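Local coordinates for protein ribulose-1,5-bisphosphate carboxylase/oxygenase large subunit (Rhodopseudomonas palustris, PDB 3QFW) that is a Rubisco-like protein whose exact reaction is uncertain, probably a magnesium-binding enzyme with its active site in a TIM barrel, at residues B[179-184]-B[216-221]; B[147-152]-B[185-190]; B[160-165]-B[224-229]. One frame throughout, in Å; residues are numbered along the deposited sequence.

Contact 1: residues B[179-184]-B[216-221]; sequences ERAAAV and LGVIRD
Ala181 meets Val218 and Ile219 in a purely apolar contact between two helices, a worked example of how little side chain is needed to seat neighbouring helices of a TIM barrel. The methyl of Ala181 is directed at the other helix and is met by two methyl tips: CB lies 4.0 Å from Val218 CG1 and 4.1 Å from Ile219 CD1. Val218 reaches across with the branch that stands anti to its backbone N (chi1 173°). Ile219 leaves its helix pointing away, yet CG1, set beside the backbone N, and a bent chi2 of -39° swing CD1 back to the alanine. The same two residues also pack on Phe177, one turn earlier in the helix of Ala181, and Ile219 touches Pro203.

Polar bonding stays within each helix or runs elsewhere. Backbone bonds such as Val184 N to Arg180 O keep the turns regular, while the guanidinium of Arg180 is directed to Asp165 and to the carbonyl of Ala170. Between 179-184 and 216-221, then, the attachment is dispersion and burial of methyl groups, giving a small, apolar contact without polar direction.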
ATOM      1  N   GLU B 179      14.987 -10.861  19.901  1.00 43.04           N
ATOM      2  CA  GLU B 179      14.702 -11.831  20.949  1.00 45.15           C
ATOM      3  C   GLU B 179      13.750 -12.941  20.495  1.00 40.97           C
ATOM      4  O   GLU B 179      13.960 -14.112  20.810  1.00 43.32           O
ATOM      5  CB  GLU B 179      14.132 -11.133  22.187  1.00 41.89           C
ATOM      6  CG  GLU B 179      15.166 -10.385  23.018  1.00 46.77           C
ATOM      7  CD  GLU B 179      15.469  -8.991  22.494  1.00 49.11           C
ATOM      8  OE1 GLU B 179      15.040  -8.654  21.367  1.00 48.04           O
ATOM      9  OE2 GLU B 179      16.132  -8.220  23.222  1.00 52.89           O
ATOM     10  N   ARG B 180      12.703 -12.574  19.759  1.00 39.13           N
ATOM     11  CA  ARG B 180      11.721 -13.559  19.283  1.00 38.00           C
ATOM     12  C   ARG B 180      12.315 -14.553  18.282  1.00 39.25           C
ATOM     13  O   ARG B 180      12.083 -15.770  18.372  1.00 38.31           O
ATOM     14  CB  ARG B 180      10.513 -12.853  18.658  1.00 36.21           C
ATOM     15  CG  ARG B 180       9.514 -13.786  18.003  1.00 37.49           C
ATOM     16  CD  ARG B 180       8.259 -13.051  17.545  1.00 37.05           C
ATOM     17  NE  ARG B 180       8.414 -12.347  16.270  1.00 34.43           N
ATOM     18  CZ  ARG B 180       8.571 -11.033  16.153  1.00 35.24           C
ATOM     19  NH1 ARG B 180       8.619 -10.270  17.239  1.00 32.76           N
ATOM     20  NH2 ARG B 180       8.689 -10.476  14.952  1.00 32.57           N
ATOM     21  N   ALA B 181      13.064 -14.036  17.315  1.00 41.39           N
ATOM     22  CA  ALA B 181      13.658 -14.889  16.293  1.00 39.07           C
ATOM     23  C   ALA B 181      14.594 -15.903  16.942  1.00 39.55           C
ATOM     24  O   ALA B 181      14.639 -17.069  16.547  1.00 39.89           O
ATOM     25  CB  ALA B 181      14.397 -14.052  15.263  1.00 40.76           C
ATOM     26  N   ALA B 182      15.335 -15.459  17.950  1.00 39.01           N
ATOM     27  CA  ALA B 182      16.273 -16.344  18.634  1.00 39.29           C
ATOM     28  C   ALA B 182      15.527 -17.443  19.380  1.00 43.03           C
ATOM     29  O   ALA B 182      15.727 -18.630  19.121  1.00 44.64           O
ATOM     30  CB  ALA B 182      17.164 -15.560  19.578  1.00 41.76           C
ATOM     31  N   ALA B 183      14.655 -17.037  20.295  1.00 42.33           N
ATOM     32  CA  ALA B 183      13.882 -17.975  21.104  1.00 41.47           C
ATOM     33  C   ALA B 183      13.104 -18.975  20.251  1.00 41.12           C
ATOM     34  O   ALA B 183      13.070 -20.169  20.560  1.00 41.33           O
ATOM     35  CB  ALA B 183      12.936 -17.214  22.041  1.00 40.57           C
ATOM     36  N   VAL B 184      12.478 -18.491  19.181  1.00 35.66           N
ATOM     37  CA  VAL B 184      11.657 -19.356  18.339  1.00 40.07           C
ATOM     38  C   VAL B 184      12.498 -20.253  17.439  1.00 37.95           C
ATOM     39  O   VAL B 184      12.266 -21.465  17.353  1.00 41.50           O
ATOM     40  CB  VAL B 184      10.676 -18.551  17.465  1.00 37.21           C
ATOM     41  CG1 VAL B 184      10.000 -19.481  16.456  1.00 36.54           C
ATOM     42  CG2 VAL B 184       9.644 -17.858  18.343  1.00 34.80           C
ATOM     43  N   LEU B 216      16.527  -9.042   8.678  1.00 38.18           N
ATOM     44  CA  LEU B 216      17.008 -10.121   7.819  1.00 36.50           C
ATOM     45  C   LEU B 216      18.383 -10.564   8.302  1.00 40.45           C
ATOM     46  O   LEU B 216      18.719 -11.750   8.255  1.00 37.71           O
ATOM     47  CB  LEU B 216      17.097  -9.654   6.366  1.00 40.80           C
ATOM     48  CG  LEU B 216      17.584 -10.724   5.380  1.00 39.25           C
ATOM     49  CD1 LEU B 216      16.602 -11.869   5.352  1.00 37.68           C
ATOM     50  CD2 LEU B 216      17.771 -10.136   3.996  1.00 37.76           C
ATOM     51  N   GLY B 217      19.176  -9.602   8.764  1.00 41.54           N
ATOM     52  CA  GLY B 217      20.470  -9.901   9.354  1.00 41.59           C
ATOM     53  C   GLY B 217      20.362 -10.885  10.505  1.00 42.64           C
ATOM     54  O   GLY B 217      21.131 -11.844  10.588  1.00 43.72           O
ATOM     55  N   VAL B 218      19.406 -10.645  11.398  1.00 41.09           N
ATOM     56  CA  VAL B 218      19.168 -11.536  12.527  1.00 42.32           C
ATOM     57  C   VAL B 218      18.757 -12.929  12.045  1.00 43.55           C
ATOM     58  O   VAL B 218      19.269 -13.939  12.524  1.00 43.93           O
ATOM     59  CB  VAL B 218      18.084 -10.976  13.474  1.00 42.35           C
ATOM     60  CG1 VAL B 218      17.733 -11.996  14.558  1.00 36.77           C
ATOM     61  CG2 VAL B 218      18.536  -9.645  14.087  1.00 44.36           C
ATOM     62  N   ILE B 219      17.834 -12.972  11.088  1.00 43.37           N
ATOM     63  CA  ILE B 219      17.365 -14.234  10.532  1.00 44.97           C
ATOM     64  C   ILE B 219      18.539 -15.083  10.059  1.00 42.10           C
ATOM     65  O   ILE B 219      18.675 -16.240  10.435  1.00 40.34           O
ATOM     66  CB  ILE B 219      16.400 -13.998   9.353  1.00 42.29           C
ATOM     67  CG1 ILE B 219      15.115 -13.367   9.872  1.00 37.76           C
ATOM     68  CG2 ILE B 219      16.102 -15.307   8.624  1.00 41.37           C
ATOM     69  CD1 ILE B 219      14.704 -13.944  11.190  1.00 44.36           C
ATOM     70  N   ARG B 220      19.392 -14.480   9.241  1.00 44.60           N
ATOM     71  CA  ARG B 220      20.551 -15.169   8.703  1.00 47.19           C
ATOM     72  C   ARG B 220      21.517 -15.586   9.810  1.00 46.05           C
ATOM     73  O   ARG B 220      22.054 -16.691   9.786  1.00 42.62           O
ATOM     74  CB  ARG B 220      21.254 -14.294   7.659  1.00 45.08           C
ATOM     75  CG  ARG B 220      20.313 -13.775   6.571  1.00 48.89           C
ATOM     76  CD  ARG B 220      21.062 -13.216   5.362  1.00 53.44           C
ATOM     77  NE  ARG B 220      21.605 -14.279   4.518  1.00 55.98           N
ATOM     78  CZ  ARG B 220      22.889 -14.391   4.183  1.00 58.24           C
ATOM     79  NH1 ARG B 220      23.768 -13.499   4.621  1.00 54.49           N
ATOM     80  NH2 ARG B 220      23.296 -15.398   3.414  1.00 50.73           N
ATOM     81  N   ASP B 221      21.734 -14.705  10.781  1.00 49.16           N
ATOM     82  CA  ASP B 221      22.638 -15.009  11.888  1.00 48.41           C
ATOM     83  C   ASP B 221      22.119 -16.145  12.769  1.00 46.45           C
ATOM     84  O   ASP B 221      22.899 -16.909  13.338  1.00 44.45           O
ATOM     85  CB  ASP B 221      22.908 -13.760  12.728  1.00 43.69           C
ATOM     86  CG  ASP B 221      23.688 -12.712  11.969  1.00 51.68           C
ATOM     87  OD1 ASP B 221      24.356 -13.080  10.976  1.00 50.60           O
ATOM     88  OD2 ASP B 221      23.633 -11.522  12.362  1.00 52.32           O
TER

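Contact 2: residues B[147-152]-B[185-190]; sequences ALASIA and GKAVRE
Ala149 and Ala187 mark a place where two helices come close, their CA atoms 5.5 Å apart. The two alanines are turned differently. Ala187 aims its methyl at the facing helix, whereas the CB of Ala149 lies to the flank, so the Ala187 methyl comes up against both side chain and main chain of its partner: its CB is 3.9 Å from Ala149 CB and 3.2 Å from Ala149 O. The second of these is a tight approach of a methyl to a carbonyl oxygen. One turn before Ala187, Ala183 packs on Ala149 as well, and Leu148 rests on Arg180 and Val184.

The second pair reverses the roles. Here Ala152, on 147-152, points its methyl across, and Val188 presents a branch from the side. CG2 of Val188 does the touching, 4.0 Å from Ala152 CB; with chi1 at 167°, CG1 takes the place anti to the backbone N and CG2 sits beside that N, facing the alanine. Around this pair the packing thickens: Leu138 of strand 133-138 and Val184 also rest on Ala152, and Val188 reaches Thr199.

Such alanine-lined surfaces let the consecutive barrel helices 145-157 and 177-195 pack at short range over the strands. A polar tie lies just beside the methyl contact, for His153 ND1 donates to the main-chain oxygen of Ala187. Between 147-152 and 185-190 the contacts are van der Waals, which implies an interface whose closeness depends on the smallness of its side chains.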
ATOM      1  N   ALA B 147       7.390 -17.944  25.539  1.00 38.83           N
ATOM      2  CA  ALA B 147       6.074 -18.560  25.396  1.00 42.08           C
ATOM      3  C   ALA B 147       5.758 -18.842  23.925  1.00 39.02           C
ATOM      4  O   ALA B 147       5.148 -19.863  23.596  1.00 43.68           O
ATOM      5  CB  ALA B 147       5.008 -17.677  26.013  1.00 43.23           C
ATOM      6  N   LEU B 148       6.173 -17.927  23.051  1.00 39.63           N
ATOM      7  CA  LEU B 148       6.066 -18.127  21.609  1.00 39.68           C
ATOM      8  C   LEU B 148       6.932 -19.313  21.200  1.00 41.20           C
ATOM      9  O   LEU B 148       6.509 -20.163  20.411  1.00 40.16           O
ATOM     10  CB  LEU B 148       6.504 -16.863  20.849  1.00 36.21           C
ATOM     11  CG  LEU B 148       5.672 -15.587  21.033  1.00 39.87           C
ATOM     12  CD1 LEU B 148       6.343 -14.401  20.356  1.00 35.14           C
ATOM     13  CD2 LEU B 148       4.260 -15.786  20.494  1.00 39.52           C
ATOM     14  N   ALA B 149       8.144 -19.368  21.749  1.00 42.05           N
ATOM     15  CA  ALA B 149       9.076 -20.466  21.472  1.00 42.80           C
ATOM     16  C   ALA B 149       8.515 -21.830  21.864  1.00 39.62           C
ATOM     17  O   ALA B 149       8.667 -22.806  21.129  1.00 41.58           O
ATOM     18  CB  ALA B 149      10.411 -20.224  22.173  1.00 43.23           C
ATOM     19  N   SER B 150       7.871 -21.884  23.024  1.00 39.33           N
ATOM     20  CA  SER B 150       7.271 -23.115  23.531  1.00 42.04           C
ATOM     21  C   SER B 150       6.195 -23.627  22.576  1.00 42.27           C
ATOM     22  O   SER B 150       6.126 -24.826  22.288  1.00 37.90           O
ATOM     23  CB  SER B 150       6.695 -22.888  24.934  1.00 39.44           C
ATOM     24  OG  SER B 150       5.859 -23.958  25.335  1.00 46.58           O
ATOM     25  N   ILE B 151       5.365 -22.710  22.084  1.00 40.42           N
ATOM     26  CA  ILE B 151       4.329 -23.043  21.111  1.00 38.09           C
ATOM     27  C   ILE B 151       4.937 -23.578  19.824  1.00 37.15           C
ATOM     28  O   ILE B 151       4.518 -24.626  19.314  1.00 39.08           O
ATOM     29  CB  ILE B 151       3.469 -21.815  20.760  1.00 39.42           C
ATOM     30  CG1 ILE B 151       2.678 -21.352  21.983  1.00 40.81           C
ATOM     31  CG2 ILE B 151       2.539 -22.141  19.597  1.00 39.05           C
ATOM     32  CD1 ILE B 151       1.883 -22.451  22.645  1.00 41.71           C
ATOM     33  N   ALA B 152       5.922 -22.858  19.296  1.00 36.73           N
ATOM     34  CA  ALA B 152       6.610 -23.288  18.082  1.00 35.89           C
ATOM     35  C   ALA B 152       7.172 -24.695  18.232  1.00 39.36           C
ATOM     36  O   ALA B 152       7.109 -25.510  17.305  1.00 34.25           O
ATOM     37  CB  ALA B 152       7.723 -22.327  17.729  1.00 36.83           C
ATOM     38  N   GLY B 185      13.470 -19.652  16.762  1.00 40.10           N
ATOM     39  CA  GLY B 185      14.333 -20.393  15.860  1.00 39.55           C
ATOM     40  C   GLY B 185      15.042 -21.519  16.583  1.00 42.01           C
ATOM     41  O   GLY B 185      15.162 -22.623  16.059  1.00 41.60           O
ATOM     42  N   LYS B 186      15.520 -21.225  17.790  1.00 43.93           N
ATOM     43  CA  LYS B 186      16.144 -22.226  18.651  1.00 39.86           C
ATOM     44  C   LYS B 186      15.180 -23.366  18.927  1.00 42.84           C
ATOM     45  O   LYS B 186      15.544 -24.536  18.825  1.00 43.10           O
ATOM     46  CB  LYS B 186      16.559 -21.588  19.978  1.00 43.96           C
ATOM     47  CG  LYS B 186      17.126 -22.558  21.007  1.00 53.04           C
ATOM     48  CD  LYS B 186      18.623 -22.758  20.816  1.00 56.26           C
ATOM     49  CE  LYS B 186      19.243 -23.474  22.010  1.00 55.72           C
ATOM     50  NZ  LYS B 186      20.732 -23.502  21.918  1.00 62.36           N
ATOM     51  N   ALA B 187      13.950 -23.012  19.288  1.00 41.53           N
ATOM     52  CA  ALA B 187      12.931 -23.994  19.641  1.00 40.87           C
ATOM     53  C   ALA B 187      12.553 -24.893  18.461  1.00 38.88           C
ATOM     54  O   ALA B 187      12.266 -26.073  18.643  1.00 41.17           O
ATOM     55  CB  ALA B 187      11.697 -23.298  20.205  1.00 39.41           C
ATOM     56  N   VAL B 188      12.548 -24.331  17.255  1.00 37.31           N
ATOM     57  CA  VAL B 188      12.214 -25.108  16.063  1.00 38.17           C
ATOM     58  C   VAL B 188      13.340 -26.084  15.707  1.00 41.83           C
ATOM     59  O   VAL B 188      13.078 -27.226  15.324  1.00 38.13           O
ATOM     60  CB  VAL B 188      11.875 -24.193  14.860  1.00 37.60           C
ATOM     61  CG1 VAL B 188      11.834 -24.989  13.565  1.00 37.35           C
ATOM     62  CG2 VAL B 188      10.549 -23.483  15.095  1.00 31.88           C
ATOM     63  N   ARG B 189      14.586 -25.632  15.847  1.00 42.10           N
ATOM     64  CA  ARG B 189      15.743 -26.499  15.618  1.00 43.55           C
ATOM     65  C   ARG B 189      15.747 -27.707  16.553  1.00 43.64           C
ATOM     66  O   ARG B 189      15.959 -28.832  16.119  1.00 37.60           O
ATOM     67  CB  ARG B 189      17.051 -25.720  15.778  1.00 46.46           C
ATOM     68  CG  ARG B 189      17.352 -24.787  14.626  1.00 49.85           C
ATOM     69  CD  ARG B 189      17.445 -25.553  13.314  1.00 52.77           C
ATOM     70  NE  ARG B 189      18.829 -25.772  12.901  1.00 61.92           N
ATOM     71  CZ  ARG B 189      19.189 -26.327  11.747  1.00 63.06           C
ATOM     72  NH1 ARG B 189      18.265 -26.723  10.878  1.00 56.95           N
ATOM     73  NH2 ARG B 189      20.475 -26.484  11.457  1.00 65.04           N
ATOM     74  N   GLU B 190      15.519 -27.460  17.838  1.00 42.18           N
ATOM     75  CA  GLU B 190      15.515 -28.523  18.828  1.00 41.98           C
ATOM     76  C   GLU B 190      14.470 -29.573  18.478  1.00 43.69           C
ATOM     77  O   GLU B 190      14.746 -30.769  18.498  1.00 44.89           O
ATOM     78  CB  GLU B 190      15.288 -27.946  20.227  1.00 44.94           C
ATOM     79  CG  GLU B 190      16.341 -26.918  20.608  1.00 42.77           C
ATOM     80  CD  GLU B 190      16.168 -26.364  22.012  1.00 48.39           C
ATOM     81  OE1 GLU B 190      17.175 -25.905  22.586  1.00 46.14           O
ATOM     82  OE2 GLU B 190      15.035 -26.389  22.543  1.00 50.50           O
TER

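Contact 3: residues B[160-165]-B[224-229]; sequences VDLIKD and IGAVLV
Leu228 sets one methyl, CD2, against both the end of Lys164 and the main chain of the next residue: it lies 3.8 Å from Lys164 CE and 3.4 Å from Asp165 O. CD1, the other branch, also reaches CE, at 4.0 Å, so the lysine's last methylene rests on the forked tip of the leucine as the two chains cross obliquely. Toward the N-terminal ends of the strands Leu162 CD1 touches Ala226 CB at 4.2 Å.

Lys164 reaches this place by folding back. Its CG sits between the backbone N and the carbonyl carbon (chi1 65°), and further bends at chi3 and chi4 bring NZ round to Asp165 O, a bond of 3.0 Å in which NZ approaches at a C=O...N angle of 153° and lies 20° out of the carbonyl plane. Replacing Lys164 by an alanine would probably leave the buried Asp165 carbonyl without this donor and open a gap over the Leu228 methyls.

Strands 162-165 and 226-229 are the second and fourth of a TIM barrel; strand 200-202 runs between them, so their side chains meet over its interior face. By sequence Lys164 matches the lysine carbamylated in Rubisco, though it is modelled unmodified here, and Asp165 the aspartate beside it, which is not a magnesium ligand; any corresponding role is only inferred.

Farther out, Val252 packs on both Leu162 and Leu228. Asp165 OD1 is hydrogen-bonded to Tyr201 OH; OD2 forms a salt bridge with Arg180 NE and accepts a hydrogen bond from Asn204 N.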
ATOM      1  N   VAL B 160       4.592 -30.152  11.499  1.00 33.35           N
ATOM      2  CA  VAL B 160       4.175 -29.018  10.668  1.00 31.95           C
ATOM      3  C   VAL B 160       5.354 -28.536   9.823  1.00 33.48           C
ATOM      4  O   VAL B 160       6.455 -28.360  10.339  1.00 35.18           O
ATOM      5  CB  VAL B 160       3.664 -27.864  11.545  1.00 32.24           C
ATOM      6  CG1 VAL B 160       3.269 -26.649  10.693  1.00 34.90           C
ATOM      7  CG2 VAL B 160       2.493 -28.329  12.385  1.00 34.56           C
ATOM      8  N   ASP B 161       5.129 -28.315   8.530  1.00 32.21           N
ATOM      9  CA  ASP B 161       6.206 -27.877   7.638  1.00 30.37           C
ATOM     10  C   ASP B 161       6.706 -26.434   7.855  1.00 35.95           C
ATOM     11  O   ASP B 161       7.917 -26.177   7.808  1.00 33.20           O
ATOM     12  CB  ASP B 161       5.797 -28.072   6.177  1.00 34.49           C
ATOM     13  CG  ASP B 161       5.446 -29.509   5.864  1.00 33.33           C
ATOM     14  OD1 ASP B 161       6.361 -30.362   5.911  1.00 33.11           O
ATOM     15  OD2 ASP B 161       4.261 -29.784   5.567  1.00 34.17           O
ATOM     16  N   LEU B 162       5.789 -25.491   8.080  1.00 29.36           N
ATOM     17  CA  LEU B 162       6.196 -24.094   8.251  1.00 33.92           C
ATOM     18  C   LEU B 162       5.467 -23.400   9.396  1.00 32.84           C
ATOM     19  O   LEU B 162       4.243 -23.466   9.521  1.00 33.33           O
ATOM     20  CB  LEU B 162       6.068 -23.295   6.939  1.00 31.78           C
ATOM     21  CG  LEU B 162       6.503 -21.814   6.914  1.00 35.66           C
ATOM     22  CD1 LEU B 162       7.713 -21.557   7.797  1.00 36.37           C
ATOM     23  CD2 LEU B 162       6.787 -21.321   5.490  1.00 36.17           C
ATOM     24  N   ILE B 163       6.259 -22.766  10.248  1.00 30.21           N
ATOM     25  CA  ILE B 163       5.758 -21.990  11.360  1.00 33.44           C
ATOM     26  C   ILE B 163       6.043 -20.529  11.053  1.00 30.84           C
ATOM     27  O   ILE B 163       7.182 -20.145  10.797  1.00 29.64           O
ATOM     28  CB  ILE B 163       6.438 -22.406  12.664  1.00 31.78           C
ATOM     29  CG1 ILE B 163       6.149 -23.895  12.931  1.00 31.43           C
ATOM     30  CG2 ILE B 163       5.981 -21.515  13.817  1.00 33.26           C
ATOM     31  CD1 ILE B 163       6.743 -24.419  14.198  1.00 35.19           C
ATOM     32  N   LYS B 164       4.985 -19.733  11.040  1.00 34.57           N
ATOM     33  CA  LYS B 164       5.104 -18.319  10.721  1.00 30.83           C
ATOM     34  C   LYS B 164       4.688 -17.494  11.926  1.00 33.53           C
ATOM     35  O   LYS B 164       3.867 -17.929  12.733  1.00 33.10           O
ATOM     36  CB  LYS B 164       4.202 -17.973   9.531  1.00 36.51           C
ATOM     37  CG  LYS B 164       2.711 -18.140   9.837  1.00 34.16           C
ATOM     38  CD  LYS B 164       1.829 -17.927   8.613  1.00 39.92           C
ATOM     39  CE  LYS B 164       1.645 -16.461   8.260  1.00 33.43           C
ATOM     40  NZ  LYS B 164       0.981 -15.629   9.337  1.00 40.52           N
ATOM     41  N   ASP B 165       5.252 -16.295  12.039  1.00 35.74           N
ATOM     42  CA  ASP B 165       4.764 -15.315  12.993  1.00 32.96           C
ATOM     43  C   ASP B 165       3.335 -14.935  12.642  1.00 33.28           C
ATOM     44  O   ASP B 165       2.940 -14.938  11.477  1.00 31.41           O
ATOM     45  CB  ASP B 165       5.608 -14.044  12.936  1.00 31.28           C
ATOM     46  CG  ASP B 165       6.831 -14.102  13.824  1.00 34.81           C
ATOM     47  OD1 ASP B 165       6.963 -15.065  14.609  1.00 35.23           O
ATOM     48  OD2 ASP B 165       7.659 -13.167  13.737  1.00 31.76           O
ATOM     49  N   ILE B 224      17.892 -19.172  10.591  1.00 42.53           N
ATOM     50  CA  ILE B 224      16.478 -19.369  10.281  1.00 39.96           C
ATOM     51  C   ILE B 224      16.275 -19.485   8.767  1.00 33.61           C
ATOM     52  O   ILE B 224      16.944 -18.808   7.992  1.00 36.77           O
ATOM     53  CB  ILE B 224      15.620 -18.214  10.863  1.00 41.30           C
ATOM     54  CG1 ILE B 224      15.662 -18.249  12.396  1.00 43.27           C
ATOM     55  CG2 ILE B 224      14.180 -18.310  10.379  1.00 36.03           C
ATOM     56  CD1 ILE B 224      15.210 -16.947  13.069  1.00 38.85           C
ATOM     57  N   GLY B 225      15.350 -20.339   8.345  1.00 36.89           N
ATOM     58  CA  GLY B 225      15.245 -20.672   6.935  1.00 35.03           C
ATOM     59  C   GLY B 225      14.110 -20.038   6.150  1.00 33.04           C
ATOM     60  O   GLY B 225      13.981 -20.276   4.949  1.00 33.85           O
ATOM     61  N   ALA B 226      13.280 -19.240   6.811  1.00 32.80           N
ATOM     62  CA  ALA B 226      12.203 -18.566   6.099  1.00 32.17           C
ATOM     63  C   ALA B 226      11.962 -17.176   6.660  1.00 31.57           C
ATOM     64  O   ALA B 226      12.524 -16.811   7.688  1.00 33.35           O
ATOM     65  CB  ALA B 226      10.928 -19.389   6.146  1.00 31.60           C
ATOM     66  N   VAL B 227      11.117 -16.414   5.973  1.00 33.58           N
ATOM     67  CA  VAL B 227      10.792 -15.051   6.376  1.00 32.95           C
ATOM     68  C   VAL B 227       9.406 -14.670   5.872  1.00 33.69           C
ATOM     69  O   VAL B 227       9.005 -15.067   4.770  1.00 33.11           O
ATOM     70  CB  VAL B 227      11.798 -14.043   5.800  1.00 35.29           C
ATOM     71  CG1 VAL B 227      13.176 -14.248   6.403  1.00 37.59           C
ATOM     72  CG2 VAL B 227      11.847 -14.137   4.282  1.00 32.76           C
ATOM     73  N   LEU B 228       8.686 -13.893   6.676  1.00 28.88           N
ATOM     74  CA  LEU B 228       7.336 -13.468   6.346  1.00 29.56           C
ATOM     75  C   LEU B 228       7.360 -11.970   6.070  1.00 31.10           C
ATOM     76  O   LEU B 228       8.001 -11.213   6.798  1.00 29.93           O
ATOM     77  CB  LEU B 228       6.389 -13.755   7.513  1.00 29.09           C
ATOM     78  CG  LEU B 228       4.909 -13.456   7.278  1.00 28.66           C
ATOM     79  CD1 LEU B 228       4.360 -14.402   6.205  1.00 29.53           C
ATOM     80  CD2 LEU B 228       4.128 -13.604   8.580  1.00 31.21           C
ATOM     81  N   VAL B 229       6.684 -11.541   5.009  1.00 29.33           N
ATOM     82  CA  VAL B 229       6.645 -10.112   4.680  1.00 27.11           C
ATOM     83  C   VAL B 229       5.288  -9.778   4.101  1.00 28.42           C
ATOM     84  O   VAL B 229       4.757 -10.537   3.296  1.00 27.93           O
ATOM     85  CB  VAL B 229       7.696  -9.744   3.619  1.00 29.99           C
ATOM     86  CG1 VAL B 229       7.850  -8.217   3.517  1.00 30.64           C
ATOM     87  CG2 VAL B 229       9.040 -10.398   3.932  1.00 30.57           C
TER

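In the fold
All three contacts are buried, but they sit in different layers of one barrel. Contact 3 is in the strand layer; contacts 1 and 2 belong to the outer layer of helices. Helix 177-195 serves both outer contacts, offering successive turns to helix 209-222 in one and to helix 145-157 in the other. Their chemistry is mainly methyl packing, whereas contact 3 adds a lysine and a main-chain carbonyl, while the Asp165 carboxylate turns to partners outside its two segments. The layers are joined by a salt bridge from Arg180 in contact 1 to Asp165 in contact 3, and by Ile163 packing under Ala152 and Val188 of contact 2.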